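Local coordinates for hypothetical protein aq_1447 (Aquifex aeolicus, PDB 1YVU) that uses short single-stranded DNA guides to bind complementary RNA targets and cleave them with an RNase H-like PIWI domain that depends on divalent metal ions, at residues Leu6-Arg11 and Asn603-Ser608; Leu627-Gln632 and Gln639-Arg644. One frame throughout, in Å; residues are numbered along the deposited sequence.

Contact 1. Residues Leu6-Arg11 and Asn603-Ser608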
loop_
_atom_site.group_PDB
_atom_site.type_symbol
_atom_site.label_atom_id
_atom_site.label_comp_id
_atom_site.label_asym_id
_atom_site.label_seq_id
_atom_site.Cartn_x
_atom_site.Cartn_y
_atom_site.Cartn_z
ATOM N N LEU A 6 18.065 -13.168 5.366
ATOM C CA LEU A 6 17.082 -13.536 6.380
ATOM C C LEU A 6 15.772 -12.776 6.275
ATOM O O LEU A 6 15.748 -11.670 5.756
ATOM C CB LEU A 6 17.654 -13.318 7.781
ATOM C CG LEU A 6 18.953 -13.971 8.206
ATOM C CD1 LEU A 6 19.110 -13.767 9.700
ATOM C CD2 LEU A 6 18.907 -15.412 7.915
ATOM N N LEU A 7 14.690 -13.399 6.765
ATOM C CA LEU A 7 13.345 -12.821 6.777
ATOM C C LEU A 7 12.632 -13.059 8.113
ATOM O O LEU A 7 12.860 -14.093 8.769
ATOM C CB LEU A 7 12.445 -13.437 5.705
ATOM C CG LEU A 7 12.602 -13.283 4.194
ATOM C CD1 LEU A 7 13.134 -14.584 3.632
ATOM C CD2 LEU A 7 11.301 -12.974 3.520
ATOM N N ASN A 8 11.627 -12.195 8.359
ATOM C CA ASN A 8 10.705 -12.156 9.519
ATOM C C ASN A 8 9.872 -13.411 9.633
ATOM O O ASN A 8 8.748 -13.345 10.167
ATOM C CB ASN A 8 9.611 -11.107 9.281
ATOM C CG ASN A 8 10.101 -9.725 9.266
ATOM O OD1 ASN A 8 10.137 -9.062 10.297
ATOM N ND2 ASN A 8 10.415 -9.241 8.086
ATOM N N LEU A 9 10.318 -14.505 9.020
ATOM C CA LEU A 9 9.551 -15.754 9.018
ATOM C C LEU A 9 10.159 -16.827 9.871
ATOM O O LEU A 9 11.333 -17.096 9.752
ATOM C CB LEU A 9 9.374 -16.254 7.588
ATOM C CG LEU A 9 8.754 -15.253 6.606
ATOM C CD1 LEU A 9 9.065 -15.605 5.189
ATOM C CD2 LEU A 9 7.293 -15.159 6.840
ATOM N N TYR A 10 9.366 -17.399 10.768
ATOM C CA TYR A 10 9.838 -18.439 11.670
ATOM C C TYR A 10 8.837 -19.582 11.706
ATOM O O TYR A 10 7.647 -19.331 11.953
ATOM C CB TYR A 10 9.916 -17.890 13.091
ATOM C CG TYR A 10 10.721 -16.641 13.259
ATOM C CD1 TYR A 10 10.123 -15.364 13.106
ATOM C CD2 TYR A 10 12.097 -16.718 13.516
ATOM C CE1 TYR A 10 10.914 -14.177 13.190
ATOM C CE2 TYR A 10 12.890 -15.557 13.618
ATOM C CZ TYR A 10 12.300 -14.290 13.440
ATOM O OH TYR A 10 13.103 -13.172 13.441
ATOM N N ARG A 11 9.328 -20.831 11.589
ATOM C CA ARG A 11 8.477 -22.032 11.626
ATOM C C ARG A 11 7.770 -22.080 12.942
ATOM O O ARG A 11 8.393 -21.962 13.975
ATOM C CB ARG A 11 9.257 -23.333 11.440
ATOM C CG ARG A 11 9.720 -23.531 10.027
ATOM C CD ARG A 11 10.195 -24.945 9.692
ATOM N NE ARG A 11 10.449 -25.062 8.245
ATOM C CZ ARG A 11 11.245 -25.961 7.663
ATOM N NH1 ARG A 11 11.892 -26.865 8.391
ATOM N NH2 ARG A 11 11.408 -25.937 6.339
ATOM N N ASN A 603 4.658 -6.549 4.158
ATOM C CA ASN A 603 5.290 -7.782 3.729
ATOM C C ASN A 603 6.496 -8.166 4.583
ATOM O O ASN A 603 6.959 -7.360 5.404
ATOM C CB ASN A 603 5.718 -7.600 2.269
ATOM C CG ASN A 603 4.545 -7.413 1.348
ATOM O OD1 ASN A 603 3.531 -8.118 1.431
ATOM N ND2 ASN A 603 4.671 -6.440 0.460
ATOM N N PRO A 604 6.948 -9.439 4.493
ATOM C CA PRO A 604 8.116 -9.860 5.272
ATOM C C PRO A 604 9.348 -9.226 4.644
ATOM O O PRO A 604 9.521 -9.280 3.422
ATOM C CB PRO A 604 8.117 -11.366 5.085
ATOM C CG PRO A 604 6.688 -11.692 4.958
ATOM C CD PRO A 604 6.214 -10.631 4.020
ATOM N N ARG A 605 10.145 -8.565 5.481
ATOM C CA ARG A 605 11.347 -7.877 5.037
ATOM C C ARG A 605 12.537 -8.809 4.820
ATOM O O ARG A 605 12.422 -10.005 5.079
ATOM C CB ARG A 605 11.667 -6.722 5.995
ATOM C CG ARG A 605 10.648 -5.546 5.939
ATOM C CD ARG A 605 11.256 -4.208 6.419
ATOM N NE ARG A 605 10.330 -3.406 7.218
ATOM C CZ ARG A 605 10.064 -3.620 8.510
ATOM N NH1 ARG A 605 10.670 -4.610 9.156
ATOM N NH2 ARG A 605 9.159 -2.884 9.146
ATOM N N PHE A 606 13.580 -8.287 4.164
ATOM C CA PHE A 606 14.829 -9.016 3.900
ATOM C C PHE A 606 15.931 -8.324 4.696
ATOM O O PHE A 606 16.111 -7.091 4.612
ATOM C CB PHE A 606 15.238 -8.969 2.436
ATOM C CG PHE A 606 14.424 -9.859 1.529
ATOM C CD1 PHE A 606 13.551 -9.297 0.593
ATOM C CD2 PHE A 606 14.590 -11.259 1.522
ATOM C CE1 PHE A 606 12.854 -10.110 -0.342
ATOM C CE2 PHE A 606 13.881 -12.079 0.571
ATOM C CZ PHE A 606 13.027 -11.495 -0.348
ATOM N N PHE A 607 16.657 -9.116 5.481
ATOM C CA PHE A 607 17.742 -8.611 6.305
ATOM C C PHE A 607 19.004 -9.318 5.841
ATOM O O PHE A 607 19.059 -10.547 5.825
ATOM C CB PHE A 607 17.496 -8.899 7.797
ATOM C CG PHE A 607 16.126 -8.486 8.298
ATOM C CD1 PHE A 607 15.120 -9.450 8.516
ATOM C CD2 PHE A 607 15.828 -7.131 8.545
ATOM C CE1 PHE A 607 13.817 -9.063 8.984
ATOM C CE2 PHE A 607 14.533 -6.721 9.011
ATOM C CZ PHE A 607 13.530 -7.678 9.232
ATOM N N SER A 608 19.962 -8.522 5.370
ATOM C CA SER A 608 21.270 -8.973 4.897
ATOM C C SER A 608 22.090 -7.753 4.536
ATOM O O SER A 608 21.535 -6.669 4.313
ATOM C CB SER A 608 21.159 -9.870 3.680
ATOM O OG SER A 608 20.255 -9.305 2.769
#
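L6 and F607 form an antiparallel, hydrogen-bonded strand pair that fastens the start of the N-terminal domain to the PIWI domain, joining pieces of chain almost 600 residues apart. The bonds run both ways: L6 N donates to F607 O, and F607 N donates to L6 O at 2.7 Å with an N-H...O angle of 166°. Next to this pair the CA-H groups lean on carbonyls, F606 CA lying 3.4 Å from L6 O and L7 CA as far from R605 O.

Side chains fill in on two faces. On the face of L7 and F606, the two side chains run side by side in the same direction, and L7 CG comes within 3.9 Å of F606 CD2. One methyl of L7, CD2, reaches P604 CB, while P604 CG meets L9 CD2 at 4.0 Å, so the proline ring is met by both leucines. On the face of F607, the first torsion (chi1 -50°) sets the ring beside its own backbone N, and CD1 passes 3.6 Å from L6 O. The N8 and F607 side chains cross at about a right angle, the amide plane turned 63° from the ring. An alanine in place of F607 would probably leave the N8 side chain and L284 of helix 280-299 without the ring they pack on, opening a gap between them.

The R605 guanidinium forms a salt bridge with D158 of linker L1, and N8 pairs through its backbone with L157 of the same strand. The hydrogen bonds across the contact are thus main-chain, and the side chains add mostly apolar packing, consistent with a largely buried seam in which D158 probably offsets the charge of the buried R605.

Contact 2. Residues Leu627-Gln632 and Gln639-Arg644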
loop_
_atom_site.group_PDB
_atom_site.type_symbol
_atom_site.label_atom_id
_atom_site.label_comp_id
_atom_site.label_asym_id
_atom_site.label_seq_id
_atom_site.Cartn_x
_atom_site.Cartn_y
_atom_site.Cartn_z
ATOM N N LEU A 627 9.208 -10.906 -2.883
ATOM C CA LEU A 627 10.230 -10.539 -3.834
ATOM C C LEU A 627 10.908 -9.198 -3.626
ATOM O O LEU A 627 10.240 -8.180 -3.403
ATOM C CB LEU A 627 9.574 -10.551 -5.228
ATOM C CG LEU A 627 10.426 -10.355 -6.468
ATOM C CD1 LEU A 627 11.396 -11.523 -6.538
ATOM C CD2 LEU A 627 9.567 -10.232 -7.749
ATOM N N ALA A 628 12.220 -9.179 -3.846
ATOM C CA ALA A 628 12.980 -7.951 -3.754
ATOM C C ALA A 628 13.047 -7.372 -5.180
ATOM O O ALA A 628 13.730 -7.939 -6.057
ATOM C CB ALA A 628 14.326 -8.247 -3.248
ATOM N N THR A 629 12.336 -6.259 -5.387
ATOM C CA THR A 629 12.263 -5.583 -6.682
ATOM C C THR A 629 13.297 -4.531 -7.000
ATOM O O THR A 629 13.346 -4.037 -8.137
ATOM C CB THR A 629 10.952 -4.891 -6.833
ATOM O OG1 THR A 629 10.587 -4.271 -5.582
ATOM C CG2 THR A 629 9.907 -5.867 -7.286
ATOM N N TYR A 630 14.049 -4.110 -5.981
ATOM C CA TYR A 630 15.076 -3.071 -6.114
ATOM C C TYR A 630 16.178 -3.283 -5.072
ATOM O O TYR A 630 15.916 -3.844 -4.009
ATOM C CB TYR A 630 14.448 -1.658 -5.987
ATOM C CG TYR A 630 13.930 -1.239 -4.606
ATOM C CD1 TYR A 630 14.528 -0.169 -3.912
ATOM C CD2 TYR A 630 12.810 -1.863 -4.017
ATOM C CE1 TYR A 630 14.024 0.286 -2.662
ATOM C CE2 TYR A 630 12.294 -1.424 -2.762
ATOM C CZ TYR A 630 12.904 -0.341 -2.095
ATOM O OH TYR A 630 12.391 0.149 -0.905
ATOM N N ASN A 631 17.382 -2.783 -5.370
ATOM C CA ASN A 631 18.563 -2.886 -4.499
ATOM C C ASN A 631 18.472 -1.921 -3.304
ATOM O O ASN A 631 17.852 -0.858 -3.416
ATOM C CB ASN A 631 19.825 -2.561 -5.303
ATOM C CG ASN A 631 19.878 -3.270 -6.651
ATOM O OD1 ASN A 631 19.940 -4.486 -6.715
ATOM N ND2 ASN A 631 19.879 -2.500 -7.731
ATOM N N GLN A 632 19.090 -2.285 -2.172
ATOM C CA GLN A 632 19.074 -1.446 -0.955
ATOM C C GLN A 632 19.946 -0.210 -1.147
ATOM O O GLN A 632 21.179 -0.323 -1.162
ATOM C CB GLN A 632 19.612 -2.198 0.271
ATOM C CG GLN A 632 18.827 -3.401 0.748
ATOM C CD GLN A 632 19.378 -3.972 2.061
ATOM O OE1 GLN A 632 20.478 -4.532 2.101
ATOM N NE2 GLN A 632 18.606 -3.831 3.138
ATOM N N GLN A 639 11.411 -2.331 1.188
ATOM C CA GLN A 639 10.085 -2.886 1.176
ATOM C C GLN A 639 9.954 -3.931 0.055
ATOM O O GLN A 639 9.924 -3.575 -1.135
ATOM C CB GLN A 639 9.066 -1.769 0.939
ATOM C CG GLN A 639 9.346 -0.420 1.598
ATOM C CD GLN A 639 8.200 0.030 2.478
ATOM O OE1 GLN A 639 7.847 -0.659 3.443
ATOM N NE2 GLN A 639 7.601 1.177 2.146
ATOM N N PRO A 640 9.923 -5.236 0.412
ATOM C CA PRO A 640 9.788 -6.276 -0.611
ATOM C C PRO A 640 8.314 -6.387 -0.968
ATOM O O PRO A 640 7.454 -6.175 -0.107
ATOM C CB PRO A 640 10.224 -7.542 0.134
ATOM C CG PRO A 640 10.950 -7.059 1.301
ATOM C CD PRO A 640 10.196 -5.863 1.718
ATOM N N ILE A 641 8.005 -6.692 -2.222
ATOM C CA ILE A 641 6.596 -6.847 -2.601
ATOM C C ILE A 641 6.167 -8.325 -2.545
ATOM O O ILE A 641 7.007 -9.235 -2.514
ATOM C CB ILE A 641 6.269 -6.216 -3.993
ATOM C CG1 ILE A 641 6.787 -7.096 -5.133
ATOM C CG2 ILE A 641 6.824 -4.778 -4.067
ATOM C CD1 ILE A 641 6.199 -6.779 -6.470
ATOM N N LYS A 642 4.864 -8.557 -2.443
ATOM C CA LYS A 642 4.344 -9.915 -2.420
ATOM C C LYS A 642 3.500 -10.020 -3.657
ATOM O O LYS A 642 2.567 -9.241 -3.857
ATOM C CB LYS A 642 3.535 -10.208 -1.154
ATOM C CG LYS A 642 2.759 -11.517 -1.167
ATOM C CD LYS A 642 2.061 -11.781 0.155
ATOM C CE LYS A 642 0.737 -12.493 -0.081
ATOM N NZ LYS A 642 0.211 -13.145 1.158
ATOM N N VAL A 643 3.934 -10.920 -4.538
ATOM C CA VAL A 643 3.280 -11.209 -5.827
ATOM C C VAL A 643 2.486 -12.486 -5.623
ATOM O O VAL A 643 3.024 -13.452 -5.106
ATOM C CB VAL A 643 4.327 -11.483 -6.946
ATOM C CG1 VAL A 643 3.633 -11.866 -8.248
ATOM C CG2 VAL A 643 5.242 -10.289 -7.137
ATOM N N ARG A 644 1.216 -12.476 -6.016
ATOM C CA ARG A 644 0.371 -13.644 -5.878
ATOM C C ARG A 644 -0.228 -14.028 -7.224
ATOM O O ARG A 644 -0.706 -13.166 -7.955
ATOM C CB ARG A 644 -0.731 -13.391 -4.845
ATOM C CG ARG A 644 -1.581 -14.636 -4.520
ATOM C CD ARG A 644 -2.772 -14.323 -3.639
ATOM N NE ARG A 644 -3.815 -15.337 -3.790
ATOM C CZ ARG A 644 -5.062 -15.232 -3.332
ATOM N NH1 ARG A 644 -5.465 -14.143 -2.667
ATOM N NH2 ARG A 644 -5.919 -16.217 -3.564
#
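Backbone bonds join L627 and I641 as an antiparallel, hydrogen-bonded pair. L627 N gives its hydrogen to I641 O at 2.8 Å, nearly straight (176°) and almost in line with the carbonyl. The return bond, I641 N to L627 O, measures 2.9 Å and is more bent (140°). P640 sits just before the pair, and its CB rests 3.6 Å from L627 O.

A weaker polar link lies farther out, where Q639 N points at Y630 OH over 3.4 Å. The tyrosine gets there because CG is turned between its backbone N and carbonyl carbon (chi1 70°), which swings the ring toward Q639. Q639 O then lies at the ring edge, near its plane, 3.6 Å from CE2. H638, in the connection between the two segments, also meets the Y630 ring and bonds to the Y630 carbonyl.

Both segments belong to the PIWI box, and their pairing joins the end of strand 624-627 to the start of strand 641-645, closing the loop between these neighbouring strands of the PIWI domain. V643 extends the pairing through its backbone to V625.

Apolar contacts gather on the face of L627 and I641. T629 crosses I641 at about a right angle, CG2 touching CD1 at 3.9 Å, while T629 OG1 bonds to the K674 carbonyl. L627 CB faces I641 CG1, and L627 CD2 approaches V643 CG2, both loosely at 4.4 Å. I659 of helix 652-661 packs against L627, T629 and V643, and on the strand side I598 touches I641.

How the contacts relate
Both contacts are largely buried, and each rests on one antiparallel, hydrogen-bonded strand pair, but they join different things. Contact 1 ties the N-terminal domain to the PIWI domain; contact 2 ties two neighbouring strands inside the PIWI box. The chemistry follows: leucines of the N-terminal domain meet aromatic and proline surfaces of the PIWI domain in contact 1, whereas branched aliphatic side chains meet beneath helix 652-661 in contact 2, whose outer end at Q639 is exposed. Their centres lie about 12 Å apart, and they touch directly: N603 ND2 probably bonds to P640 O, and P604 O packs on P640 CG. F606 also reaches A628 and P640, so 603-608 links contact 1 to contact 2.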